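Local structure of hydrolase, haloacid dehalogenase-like family (Porphyromonas gingivalis, 2I6X) at residues N7-L12 with E168-I173; K29-A34 with K72-Q77; S91-D96 with G196-P201; S111-Y116 with V140-Q145. The protein is a predicted hydrolase of the haloacid dehalogenase (HAD) superfamily, whose precise substrate and reaction are not known. All blocks are in the same frame, centred on the assembly; numbering follows the deposited sequence. Where two conformers were deposited one is given.

In the fold
Contacts 1 and 4 lie in the parallel sheet at the heart of the Rossmann-like domain and are mostly buried. Contact 1 pairs strands 7-10 and 170-173, while contact 4 lies toward the edge of the same sheet, where strands 106-111 and 139-142 end. They meet where Asp11 and Leu12 pack on Ser111. Contact 3 covers the sheet: Trp199 packs on Phe10, and helices 92-101 and 200-207 are joined mainly through Lys94. It is partly buried, with Glu93 on its exposed side. Contact 2, also partly buried, lies in the helical part, its centre about 36 Å from that of contact 1. Backbone hydrogen bonds dominate in the sheet; contact 2 has none between its segments and is mainly apolar.

Contact 1: N7-L12 with E168-I173; sequences NIVFDL and EETLFI
Val9 and Ile173 sit in the tightly packed part of this pairing. Ile173 N donates to Val9 O at 2.8 Å, and Val9 N donates to Leu171 O in a nearly straight bond (169°). Asn7 and Asp11 extend this backbone ladder at its two ends. On one face of the sheet, Ile173 CD1 touches two side chains, 3.7 Å from both Ile8 CG2 and Phe10 CE1. On the other face, Val9 CG1 meets the edge of the Phe172 ring at CD1, 3.7 Å away and near the ring plane. These are neighbouring parallel strands, 7-10 and 170-173, in the middle of the Rossmann-like HAD core. Strand 7-10 runs into Asp11, which by its place after the first strand is probably the counterpart of the nucleophilic aspartate of HAD enzymes. Asp174 and Asp175 approach its carboxylate. The start of the strands is more polar and reaches solvent at Glu169. Asn7 ND2 donates to Thr170 OG1 at 2.9 Å, and this hydroxyl also bonds to Lys166 O. Asn7 CG lies beside its own backbone N (chi1 -33°), which turns the amide toward the threonine. A water accepts from Asn7 ND2 at 3.0 Å and donates to Glu169 OE1.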
loop_
_atom_site.group_PDB
_atom_site.type_symbol
_atom_site.label_atom_id
_atom_site.label_comp_id
_atom_site.label_asym_id
_atom_site.label_seq_id
_atom_site.Cartn_x
_atom_site.Cartn_y
_atom_site.Cartn_z
ATOM N N ASN A 7 -18.106 1.756 -5.542
ATOM C CA ASN A 7 -16.723 1.318 -5.584
ATOM C C ASN A 7 -16.028 1.636 -4.262
ATOM O O ASN A 7 -16.338 2.642 -3.619
ATOM C CB ASN A 7 -15.955 1.992 -6.729
ATOM C CG ASN A 7 -16.826 2.267 -7.947
ATOM O OD1 ASN A 7 -17.214 1.348 -8.676
ATOM N ND2 ASN A 7 -17.140 3.537 -8.171
ATOM N N ILE A 8 -15.108 0.770 -3.849
ATOM C CA ILE A 8 -14.357 1.022 -2.647
ATOM C C ILE A 8 -12.906 0.750 -2.983
ATOM O O ILE A 8 -12.598 -0.280 -3.576
ATOM C CB ILE A 8 -14.807 0.112 -1.449
ATOM C CG1 ILE A 8 -16.319 0.187 -1.203
ATOM C CG2 ILE A 8 -14.058 0.479 -0.165
ATOM C CD1 ILE A 8 -16.863 -1.081 -0.618
ATOM N N VAL A 9 -12.025 1.669 -2.591
ATOM C CA VAL A 9 -10.590 1.601 -2.856
ATOM C C VAL A 9 -9.889 1.585 -1.514
ATOM O O VAL A 9 -10.184 2.408 -0.654
ATOM C CB VAL A 9 -10.093 2.856 -3.653
ATOM C CG1 VAL A 9 -8.560 2.812 -3.849
ATOM C CG2 VAL A 9 -10.799 2.964 -4.991
ATOM N N PHE A 10 -8.964 0.646 -1.332
ATOM C CA PHE A 10 -8.244 0.488 -0.078
ATOM C C PHE A 10 -6.775 0.751 -0.296
ATOM O O PHE A 10 -6.230 0.375 -1.337
ATOM C CB PHE A 10 -8.374 -0.960 0.407
ATOM C CG PHE A 10 -9.772 -1.370 0.744
ATOM C CD1 PHE A 10 -10.224 -1.334 2.066
ATOM C CD2 PHE A 10 -10.636 -1.820 -0.243
ATOM C CE1 PHE A 10 -11.524 -1.717 2.386
ATOM C CE2 PHE A 10 -11.928 -2.186 0.068
ATOM C CZ PHE A 10 -12.369 -2.135 1.388
ATOM N N ASP A 11 -6.111 1.353 0.686
ATOM C CA ASP A 11 -4.636 1.235 0.740
ATOM C C ASP A 11 -4.297 -0.143 1.353
ATOM O O ASP A 11 -5.153 -0.800 1.928
ATOM C CB ASP A 11 -4.056 2.367 1.590
ATOM C CG ASP A 11 -2.551 2.523 1.457
ATOM O OD1 ASP A 11 -1.891 1.916 0.568
ATOM O OD2 ASP A 11 -2.013 3.281 2.293
ATOM N N LEU A 12 -3.047 -0.564 1.231
ATOM C CA LEU A 12 -2.575 -1.805 1.783
ATOM C C LEU A 12 -1.953 -1.523 3.155
ATOM O O LEU A 12 -2.553 -1.860 4.192
ATOM C CB LEU A 12 -1.556 -2.454 0.835
ATOM C CG LEU A 12 -1.035 -3.854 1.221
ATOM C CD1 LEU A 12 -2.157 -4.886 1.393
ATOM C CD2 LEU A 12 -0.025 -4.314 0.177
ATOM N N GLU A 168 -17.320 10.343 -7.198
ATOM C CA GLU A 168 -18.411 10.571 -6.268
ATOM C C GLU A 168 -19.185 9.298 -5.918
ATOM O O GLU A 168 -20.073 9.319 -5.073
ATOM C CB GLU A 168 -19.338 11.681 -6.736
ATOM C CG GLU A 168 -20.251 11.303 -7.887
ATOM C CD GLU A 168 -19.646 11.617 -9.253
ATOM O OE1 GLU A 168 -20.463 11.929 -10.167
ATOM O OE2 GLU A 168 -18.370 11.565 -9.386
ATOM N N GLU A 169 -18.842 8.189 -6.554
ATOM C CA GLU A 169 -19.466 6.917 -6.222
ATOM C C GLU A 169 -18.471 5.990 -5.539
ATOM O O GLU A 169 -18.740 4.812 -5.343
ATOM C CB GLU A 169 -20.008 6.254 -7.479
ATOM C CG GLU A 169 -21.107 7.046 -8.177
ATOM C CD GLU A 169 -21.761 6.249 -9.290
ATOM O OE1 GLU A 169 -21.151 5.255 -9.752
ATOM O OE2 GLU A 169 -22.892 6.604 -9.694
ATOM N N THR A 170 -17.319 6.532 -5.179
ATOM C CA THR A 170 -16.219 5.716 -4.688
ATOM C C THR A 170 -15.824 6.109 -3.274
ATOM O O THR A 170 -15.687 7.291 -2.983
ATOM C CB THR A 170 -14.988 5.818 -5.638
ATOM O OG1 THR A 170 -15.411 5.555 -6.991
ATOM C CG2 THR A 170 -13.933 4.833 -5.245
ATOM N N LEU A 171 -15.642 5.113 -2.404
ATOM C CA LEU A 171 -15.112 5.347 -1.060
ATOM C C LEU A 171 -13.624 4.996 -1.017
ATOM O O LEU A 171 -13.251 3.890 -1.378
ATOM C CB LEU A 171 -15.917 4.552 -0.029
ATOM C CG LEU A 171 -15.458 4.562 1.423
ATOM C CD1 LEU A 171 -15.494 5.983 2.000
ATOM C CD2 LEU A 171 -16.341 3.608 2.240
ATOM N N PHE A 172 -12.780 5.948 -0.613
ATOM C CA PHE A 172 -11.303 5.780 -0.596
ATOM C C PHE A 172 -10.816 5.687 0.836
ATOM O O PHE A 172 -11.057 6.597 1.638
ATOM C CB PHE A 172 -10.625 6.949 -1.337
ATOM C CG PHE A 172 -9.085 6.929 -1.296
ATOM C CD1 PHE A 172 -8.356 6.003 -2.051
ATOM C CD2 PHE A 172 -8.377 7.861 -0.528
ATOM C CE1 PHE A 172 -6.922 5.989 -2.033
ATOM C CE2 PHE A 172 -6.975 7.872 -0.500
ATOM C CZ PHE A 172 -6.234 6.930 -1.255
ATOM N N ILE A 173 -10.181 4.562 1.188
ATOM C CA ILE A 173 -9.798 4.287 2.589
ATOM C C ILE A 173 -8.286 4.261 2.678
ATOM O O ILE A 173 -7.628 3.329 2.181
ATOM C CB ILE A 173 -10.469 2.999 3.132
ATOM C CG1 ILE A 173 -11.992 3.056 2.933
ATOM C CG2 ILE A 173 -10.094 2.740 4.633
ATOM C CD1 ILE A 173 -12.725 1.696 3.092
HETATM O O HOH W 1 -18.712 4.464 -10.507
#

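Contact 2: K29-A34 with K72-Q77; sequences KAIGVA and KELTYQ
Ile31 and Leu74 face each other with their CA atoms 7.8 Å apart, where the chain leaving helix 21-30 passes the loop before helix 76-83. No hydrogen bond links the two segments. Leu74 makes the main contact and uses both of its methyl groups. CD2 comes within 3.4 Å of Ile31 O and 4.1 Å of Ile31 CB. The other branch, CD1, meets Val33 CG2 at 4.1 Å. Leu74 CG stands beside its own backbone N (chi1 -51°), and from there the two methyls fork toward Ile31 and Val33. The isoleucine offers its backbone carbonyl and its CB here, while its side chain runs on to Gln78 and Ala82 of helix 76-83.

The turn at Gly32 is a Schellman motif. Gly32, with positive phi, is its C-prime residue. Gly32 N bonds to Lys29 O at 2.9 Å, and Val33 N reaches back to Phe28 O. The motif ends helix 21-30 and turns the chain so that Val33 packs against Leu66 and Ile70 of helix 59-70. Leu66 also touches Leu74, so both sides of the contact rest on that helix.

Lys72 lies along the more exposed margin. Its chain bends at chi3 (-126°), which carries the ammonium end over the glycine. NZ stands 4.0 Å from Gly32 CA, and CD passes 3.9 Å from Ile31 O. Just after Leu74, Thr75 is the N-cap of helix 76-83.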
loop_
_atom_site.group_PDB
_atom_site.type_symbol
_atom_site.label_atom_id
_atom_site.label_comp_id
_atom_site.label_asym_id
_atom_site.label_seq_id
_atom_site.Cartn_x
_atom_site.Cartn_y
_atom_site.Cartn_z
ATOM N N LYS A 29 19.364 -0.951 10.193
ATOM C CA LYS A 29 20.570 -0.642 10.940
ATOM C C LYS A 29 21.477 -1.871 11.039
ATOM O O LYS A 29 22.685 -1.776 10.812
ATOM C CB LYS A 29 20.216 -0.121 12.335
ATOM C CG LYS A 29 19.743 1.304 12.332
ATOM C CD LYS A 29 19.371 1.801 13.709
ATOM C CE LYS A 29 18.896 3.234 13.599
ATOM N NZ LYS A 29 18.087 3.643 14.770
ATOM N N ALA A 30 20.890 -3.023 11.371
ATOM C CA ALA A 30 21.670 -4.252 11.524
ATOM C C ALA A 30 22.383 -4.711 10.232
ATOM O O ALA A 30 23.395 -5.398 10.311
ATOM C CB ALA A 30 20.827 -5.376 12.144
ATOM N N ILE A 31 21.887 -4.316 9.057
ATOM C CA ILE A 31 22.626 -4.574 7.816
ATOM C C ILE A 31 23.404 -3.374 7.267
ATOM O O ILE A 31 23.714 -3.327 6.069
ATOM C CB ILE A 31 21.747 -5.168 6.696
ATOM C CG1 ILE A 31 20.546 -4.264 6.408
ATOM C CG2 ILE A 31 21.379 -6.609 7.051
ATOM C CD1 ILE A 31 19.671 -4.687 5.178
ATOM N N GLY A 32 23.707 -2.408 8.137
ATOM C CA GLY A 32 24.598 -1.291 7.793
ATOM C C GLY A 32 23.975 -0.038 7.202
ATOM O O GLY A 32 24.676 0.939 6.943
ATOM N N VAL A 33 22.663 -0.047 6.983
ATOM C CA VAL A 33 21.982 1.165 6.501
ATOM C C VAL A 33 21.721 2.094 7.700
ATOM O O VAL A 33 20.627 2.111 8.279
ATOM C CB VAL A 33 20.695 0.854 5.712
ATOM C CG1 VAL A 33 20.219 2.103 4.985
ATOM C CG2 VAL A 33 20.918 -0.257 4.716
ATOM N N ALA A 34 22.755 2.844 8.067
ATOM C CA ALA A 34 22.800 3.588 9.322
ATOM C C ALA A 34 21.954 4.875 9.334
ATOM O O ALA A 34 21.389 5.256 10.370
ATOM C CB ALA A 34 24.266 3.895 9.691
ATOM N N LYS A 72 28.710 -1.260 1.275
ATOM C CA LYS A 72 28.538 -2.651 1.683
ATOM C C LYS A 72 27.519 -3.303 0.762
ATOM O O LYS A 72 26.470 -2.728 0.513
ATOM C CB LYS A 72 28.050 -2.724 3.138
ATOM C CG LYS A 72 28.315 -4.040 3.867
ATOM C CD LYS A 72 27.408 -4.157 5.088
ATOM C CE LYS A 72 28.207 -4.420 6.368
ATOM N NZ LYS A 72 27.396 -4.081 7.593
ATOM N N GLU A 73 27.831 -4.502 0.281
ATOM C CA GLU A 73 26.962 -5.238 -0.629
ATOM C C GLU A 73 25.793 -5.872 0.122
ATOM O O GLU A 73 25.994 -6.627 1.081
ATOM C CB GLU A 73 27.788 -6.277 -1.403
ATOM C CG GLU A 73 27.169 -7.670 -1.536
ATOM C CD GLU A 73 26.463 -7.898 -2.857
ATOM O OE1 GLU A 73 26.816 -7.213 -3.854
ATOM O OE2 GLU A 73 25.566 -8.779 -2.894
ATOM N N LEU A 74 24.579 -5.537 -0.318
ATOM C CA LEU A 74 23.342 -6.099 0.200
ATOM C C LEU A 74 22.702 -6.961 -0.867
ATOM O O LEU A 74 22.678 -6.607 -2.044
ATOM C CB LEU A 74 22.361 -4.994 0.629
ATOM C CG LEU A 74 22.974 -3.947 1.571
ATOM C CD1 LEU A 74 22.108 -2.718 1.666
ATOM C CD2 LEU A 74 23.263 -4.533 2.962
ATOM N N THR A 75 22.171 -8.083 -0.421
ATOM C CA THR A 75 21.475 -9.043 -1.254
ATOM C C THR A 75 19.970 -8.743 -1.256
ATOM O O THR A 75 19.452 -8.027 -0.374
ATOM C CB THR A 75 21.689 -10.478 -0.685
ATOM O OG1 THR A 75 20.990 -10.595 0.560
ATOM C CG2 THR A 75 23.135 -10.732 -0.432
ATOM N N TYR A 76 19.269 -9.290 -2.246
ATOM C CA TYR A 76 17.826 -9.259 -2.257
ATOM C C TYR A 76 17.249 -9.648 -0.880
ATOM O O TYR A 76 16.438 -8.904 -0.296
ATOM C CB TYR A 76 17.275 -10.197 -3.342
ATOM C CG TYR A 76 15.770 -10.201 -3.383
ATOM C CD1 TYR A 76 15.066 -9.344 -4.246
ATOM C CD2 TYR A 76 15.039 -11.028 -2.537
ATOM C CE1 TYR A 76 13.655 -9.343 -4.279
ATOM C CE2 TYR A 76 13.650 -11.023 -2.547
ATOM C CZ TYR A 76 12.972 -10.183 -3.415
ATOM O OH TYR A 76 11.608 -10.205 -3.409
ATOM N N GLN A 77 17.697 -10.803 -0.378
ATOM C CA GLN A 77 17.155 -11.427 0.811
ATOM C C GLN A 77 17.312 -10.522 2.025
ATOM O O GLN A 77 16.402 -10.393 2.833
ATOM C CB GLN A 77 17.806 -12.809 1.013
ATOM C CG GLN A 77 17.229 -13.637 2.133
ATOM C CD GLN A 77 17.902 -13.326 3.463
ATOM O OE1 GLN A 77 19.132 -13.154 3.521
ATOM N NE2 GLN A 77 17.107 -13.249 4.539
#

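Contact 3: S91-D96 with G196-P201; sequences SAEKFD and GENWIP
The starts of two helices of the Rossmann-like domain, 92-101 and 200-207, meet here through Lys94 and the turn around Trp199. Each start has a capping bond. Ser91, the N-cap of the first helix, accepts weakly from Lys94 N. Asn198 OD1 accepts from Ile200 N at 3.2 Å, with the donor well above the carbonyl plane of the amide.

Lys94 carries the contact. Its CG lies beside its own backbone N (chi1 -65°), and the rest of the chain is fully extended. The methylenes therefore run across one face of the Trp199 indole. CD rides 3.2 Å above the plane, toward its rim. CE makes a CH-pi contact, 4.0 Å from the centroid of the five-membered ring. At the end of the chain, NZ donates to Glu197 O at 2.8 Å. NZ also bonds to Val15 O, which takes a hydrogen bond from Trp199 NE1 as well. NZ and NE1 are 3.3 Å apart, but both are donors and do not bond to each other.

Ile200 packs beside the lysine. Its CD1 reaches Lys94 CG at 4.1 Å and Glu93 CG at 4.0 Å. Glu93 is exposed, so this side of the contact lies toward solvent.

The ammonium group thus has two backbone carbonyls as partners, one in each of two separate loops, while its alkyl chain is spent on the indole. That probably fixes the lysine end firmly and would favour the charged form, although the residue is buried.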
loop_
_atom_site.group_PDB
_atom_site.type_symbol
_atom_site.label_atom_id
_atom_site.label_comp_id
_atom_site.label_asym_id
_atom_site.label_seq_id
_atom_site.Cartn_x
_atom_site.Cartn_y
_atom_site.Cartn_z
ATOM N N SER A 91 -4.006 -8.294 8.472
ATOM C CA SER A 91 -5.343 -8.485 9.056
ATOM C C SER A 91 -6.198 -9.496 8.296
ATOM O O SER A 91 -6.828 -9.169 7.295
ATOM C CB SER A 91 -6.105 -7.162 9.179
ATOM O OG SER A 91 -7.212 -7.337 10.061
ATOM N N ALA A 92 -6.185 -10.730 8.768
ATOM C CA ALA A 92 -7.065 -11.766 8.250
ATOM C C ALA A 92 -8.542 -11.321 8.245
ATOM O O ALA A 92 -9.239 -11.535 7.251
ATOM C CB ALA A 92 -6.899 -13.081 9.066
ATOM N N GLU A 93 -9.013 -10.710 9.342
ATOM C CA GLU A 93 -10.417 -10.322 9.438
ATOM C C GLU A 93 -10.829 -9.222 8.460
ATOM O O GLU A 93 -11.928 -9.272 7.927
ATOM C CB GLU A 93 -10.869 -10.051 10.879
ATOM C CG GLU A 93 -10.597 -8.669 11.489
ATOM C CD GLU A 93 -11.166 -8.568 12.930
ATOM O OE1 GLU A 93 -12.416 -8.445 13.091
ATOM O OE2 GLU A 93 -10.360 -8.632 13.906
ATOM N N LYS A 94 -9.943 -8.259 8.206
ATOM C CA LYS A 94 -10.229 -7.219 7.228
ATOM C C LYS A 94 -10.237 -7.780 5.814
ATOM O O LYS A 94 -11.040 -7.353 4.992
ATOM C CB LYS A 94 -9.280 -6.036 7.360
ATOM C CG LYS A 94 -9.421 -5.296 8.687
ATOM C CD LYS A 94 -8.378 -4.196 8.763
ATOM C CE LYS A 94 -8.308 -3.513 10.121
ATOM N NZ LYS A 94 -7.230 -2.471 10.105
ATOM N N PHE A 95 -9.386 -8.770 5.535
ATOM C CA PHE A 95 -9.464 -9.440 4.231
ATOM C C PHE A 95 -10.745 -10.262 4.072
ATOM O O PHE A 95 -11.360 -10.250 3.007
ATOM C CB PHE A 95 -8.215 -10.273 3.945
ATOM C CG PHE A 95 -7.087 -9.466 3.408
ATOM C CD1 PHE A 95 -7.077 -9.063 2.066
ATOM C CD2 PHE A 95 -6.050 -9.057 4.240
ATOM C CE1 PHE A 95 -6.011 -8.289 1.541
ATOM C CE2 PHE A 95 -4.994 -8.272 3.736
ATOM C CZ PHE A 95 -4.975 -7.898 2.378
ATOM N N ASP A 96 -11.141 -10.961 5.135
ATOM C CA ASP A 96 -12.424 -11.645 5.159
ATOM C C ASP A 96 -13.588 -10.692 4.876
ATOM O O ASP A 96 -14.470 -11.019 4.085
ATOM C CB ASP A 96 -12.640 -12.367 6.503
ATOM C CG ASP A 96 -11.925 -13.703 6.563
ATOM O OD1 ASP A 96 -11.478 -14.193 5.496
ATOM O OD2 ASP A 96 -11.811 -14.277 7.663
ATOM N N GLY A 196 -3.555 0.388 12.303
ATOM C CA GLY A 196 -3.967 -0.575 13.321
ATOM C C GLY A 196 -5.401 -0.472 13.845
ATOM O O GLY A 196 -5.816 -1.264 14.702
ATOM N N GLU A 197 -6.175 0.485 13.339
ATOM C CA GLU A 197 -7.566 0.647 13.776
ATOM C C GLU A 197 -8.469 -0.467 13.203
ATOM O O GLU A 197 -8.326 -0.820 12.030
ATOM C CB GLU A 197 -8.068 2.007 13.301
ATOM C CG GLU A 197 -9.398 2.470 13.909
ATOM C CD GLU A 197 -9.899 3.754 13.237
ATOM O OE1 GLU A 197 -11.142 3.929 13.096
ATOM O OE2 GLU A 197 -9.047 4.579 12.819
ATOM N N ASN A 198 -9.399 -1.000 13.998
ATOM C CA ASN A 198 -10.460 -1.837 13.420
ATOM C C ASN A 198 -11.571 -1.003 12.837
ATOM O O ASN A 198 -12.478 -0.578 13.561
ATOM C CB ASN A 198 -11.106 -2.849 14.384
ATOM C CG ASN A 198 -12.162 -3.727 13.648
ATOM O OD1 ASN A 198 -12.108 -3.855 12.405
ATOM N ND2 ASN A 198 -13.110 -4.310 14.389
ATOM N N TRP A 199 -11.527 -0.815 11.529
ATOM C CA TRP A 199 -12.456 0.094 10.871
ATOM C C TRP A 199 -13.678 -0.592 10.282
ATOM O O TRP A 199 -14.488 0.069 9.650
ATOM C CB TRP A 199 -11.750 0.888 9.774
ATOM C CG TRP A 199 -10.849 0.069 8.864
ATOM C CD1 TRP A 199 -9.484 0.122 8.824
ATOM C CD2 TRP A 199 -11.246 -0.892 7.873
ATOM N NE1 TRP A 199 -9.001 -0.746 7.881
ATOM C CE2 TRP A 199 -10.057 -1.372 7.265
ATOM C CE3 TRP A 199 -12.478 -1.404 7.443
ATOM C CZ2 TRP A 199 -10.069 -2.355 6.235
ATOM C CZ3 TRP A 199 -12.497 -2.370 6.435
ATOM C CH2 TRP A 199 -11.295 -2.847 5.848
ATOM N N ILE A 200 -13.782 -1.909 10.448
ATOM C CA ILE A 200 -14.885 -2.655 9.873
ATOM C C ILE A 200 -16.228 -2.060 10.284
ATOM O O ILE A 200 -17.024 -1.748 9.404
ATOM C CB ILE A 200 -14.824 -4.178 10.159
ATOM C CG1 ILE A 200 -13.658 -4.810 9.393
ATOM C CG2 ILE A 200 -16.135 -4.851 9.777
ATOM C CD1 ILE A 200 -13.277 -6.200 9.918
ATOM N N PRO A 201 -16.493 -1.899 11.609
ATOM C CA PRO A 201 -17.798 -1.290 11.968
ATOM C C PRO A 201 -18.098 0.077 11.312
ATOM O O PRO A 201 -19.202 0.279 10.796
ATOM C CB PRO A 201 -17.740 -1.203 13.504
ATOM C CG PRO A 201 -16.802 -2.333 13.909
ATOM C CD PRO A 201 -15.728 -2.283 12.820
#

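Contact 4: S111-Y116 with V140-Q145; sequences SNTNPY and VYASCQ
Ser143 OG has two hydrogen-bond partners. Thr113 N donates to it at 3.0 Å with an angle of 163°, and the hydroxyl also bonds to Glu53 O of helix 48-54. Ser143 OG sits between its own backbone N and carbonyl carbon (chi1 67°), and this turns it toward the loop after strand 106-111. The backbone beside it closes the parallel ladder. Ser143 N donates to Ser111 O at 2.9 Å, nearly straight at 173°, and Ser111 N donates to Tyr141 O at the same length. Asn112 OD1 touches Ser143 CB at 3.4 Å, while its ND2 bonds to Lys150 O. Cys144 SG lies against the chain at the next turn, 3.9 Å from Pro115 CD. Thr113 CG2 packs on Ala142 CB at 4.0 Å. The Ser-Asn-Thr sequence at the end of strand 106-111 matches the second conserved HAD motif, whose serine or threonine generally contacts the phosphate in relatives; Ser111 is probably that residue. The two segments belong to a beta-alpha-beta unit: strand 106-111, helix 115-121 and edge strand 139-142. Leu118 of that helix covers Thr113, Ala142 and Cys144, while Leu52 of helix 48-54 packs on Asn114 and Pro115.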
loop_
_atom_site.group_PDB
_atom_site.type_symbol
_atom_site.label_atom_id
_atom_site.label_comp_id
_atom_site.label_asym_id
_atom_site.label_seq_id
_atom_site.Cartn_x
_atom_site.Cartn_y
_atom_site.Cartn_z
ATOM N N SER A 111 -2.096 1.569 -3.755
ATOM C CA SER A 111 -1.052 1.413 -2.772
ATOM C C SER A 111 0.303 1.924 -3.236
ATOM O O SER A 111 0.734 1.614 -4.342
ATOM C CB SER A 111 -0.980 -0.071 -2.384
ATOM O OG SER A 111 0.169 -0.324 -1.641
ATOM N N ASN A 112 0.959 2.722 -2.390
ATOM C CA ASN A 112 2.404 2.959 -2.536
ATOM C C ASN A 112 3.136 1.784 -1.923
ATOM O O ASN A 112 3.052 1.551 -0.716
ATOM C CB ASN A 112 2.889 4.246 -1.878
ATOM C CG ASN A 112 2.551 5.466 -2.665
ATOM O OD1 ASN A 112 2.042 5.399 -3.788
ATOM N ND2 ASN A 112 2.825 6.613 -2.080
ATOM N N THR A 113 3.882 1.066 -2.753
ATOM C CA THR A 113 4.488 -0.158 -2.301
ATOM C C THR A 113 5.712 -0.481 -3.154
ATOM O O THR A 113 5.987 0.181 -4.154
ATOM C CB THR A 113 3.426 -1.315 -2.277
ATOM O OG1 THR A 113 3.879 -2.382 -1.436
ATOM C CG2 THR A 113 3.112 -1.847 -3.681
ATOM N N ASN A 114 6.452 -1.507 -2.752
ATOM C CA ASN A 114 7.691 -1.802 -3.408
ATOM C C ASN A 114 7.592 -3.242 -3.912
ATOM O O ASN A 114 6.686 -3.950 -3.511
ATOM C CB ASN A 114 8.812 -1.597 -2.418
ATOM C CG ASN A 114 8.639 -2.432 -1.189
ATOM O OD1 ASN A 114 8.857 -3.659 -1.213
ATOM N ND2 ASN A 114 8.236 -1.799 -0.101
ATOM N N PRO A 115 8.488 -3.661 -4.831
ATOM C CA PRO A 115 8.511 -5.047 -5.347
ATOM C C PRO A 115 8.603 -6.180 -4.310
ATOM O O PRO A 115 8.109 -7.276 -4.585
ATOM C CB PRO A 115 9.766 -5.075 -6.223
ATOM C CG PRO A 115 9.995 -3.708 -6.577
ATOM C CD PRO A 115 9.505 -2.827 -5.479
ATOM N N TYR A 116 9.263 -5.930 -3.172
ATOM C CA TYR A 116 9.441 -6.930 -2.114
ATOM C C TYR A 116 8.093 -7.274 -1.488
ATOM O O TYR A 116 7.739 -8.448 -1.377
ATOM C CB TYR A 116 10.391 -6.441 -1.012
ATOM C CG TYR A 116 11.748 -5.985 -1.488
ATOM C CD1 TYR A 116 12.750 -6.908 -1.803
ATOM C CD2 TYR A 116 12.037 -4.620 -1.628
ATOM C CE1 TYR A 116 13.996 -6.479 -2.245
ATOM C CE2 TYR A 116 13.277 -4.195 -2.063
ATOM C CZ TYR A 116 14.250 -5.121 -2.370
ATOM O OH TYR A 116 15.476 -4.682 -2.796
ATOM N N VAL A 140 -5.618 -4.257 -8.733
ATOM C CA VAL A 140 -4.568 -3.701 -7.896
ATOM C C VAL A 140 -3.783 -2.610 -8.642
ATOM O O VAL A 140 -3.234 -2.828 -9.734
ATOM C CB VAL A 140 -3.639 -4.833 -7.381
ATOM C CG1 VAL A 140 -2.428 -4.271 -6.647
ATOM C CG2 VAL A 140 -4.441 -5.766 -6.457
ATOM N N TYR A 141 -3.773 -1.428 -8.036
ATOM C CA TYR A 141 -3.012 -0.304 -8.507
ATOM C C TYR A 141 -1.825 -0.068 -7.567
ATOM O O TYR A 141 -1.971 0.459 -6.440
ATOM C CB TYR A 141 -3.921 0.938 -8.684
ATOM C CG TYR A 141 -5.025 0.707 -9.723
ATOM C CD1 TYR A 141 -4.754 0.769 -11.103
ATOM C CD2 TYR A 141 -6.341 0.405 -9.323
ATOM C CE1 TYR A 141 -5.764 0.534 -12.045
ATOM C CE2 TYR A 141 -7.361 0.187 -10.260
ATOM C CZ TYR A 141 -7.077 0.246 -11.608
ATOM O OH TYR A 141 -8.104 0.004 -12.514
ATOM N N ALA A 142 -0.646 -0.460 -8.048
ATOM C CA ALA A 142 0.579 -0.424 -7.238
ATOM C C ALA A 142 1.569 0.568 -7.805
ATOM O O ALA A 142 1.983 0.432 -8.950
ATOM C CB ALA A 142 1.222 -1.812 -7.181
ATOM N N SER A 143 1.963 1.540 -6.984
ATOM C CA SER A 143 2.879 2.600 -7.393
ATOM C C SER A 143 4.058 2.128 -8.257
ATOM O O SER A 143 4.286 2.658 -9.345
ATOM C CB SER A 143 3.380 3.358 -6.162
ATOM O OG SER A 143 4.193 2.534 -5.361
ATOM N N CYS A 144 4.782 1.114 -7.796
ATOM C CA CYS A 144 5.968 0.629 -8.522
ATOM C C CYS A 144 5.639 -0.058 -9.846
ATOM O O CYS A 144 6.504 -0.159 -10.715
ATOM C CB CYS A 144 6.854 -0.280 -7.638
ATOM S SG CYS A 144 6.011 -1.729 -6.915
ATOM N N GLN A 145 4.406 -0.528 -10.011
ATOM C CA GLN A 145 4.021 -1.086 -11.311
ATOM C C GLN A 145 3.627 0.021 -12.297
ATOM O O GLN A 145 3.611 -0.192 -13.490
ATOM C CB GLN A 145 2.893 -2.115 -11.154
ATOM C CG GLN A 145 3.277 -3.285 -10.262
ATOM C CD GLN A 145 2.218 -4.387 -10.169
ATOM O OE1 GLN A 145 1.036 -4.140 -9.872
ATOM N NE2 GLN A 145 2.653 -5.620 -10.407
#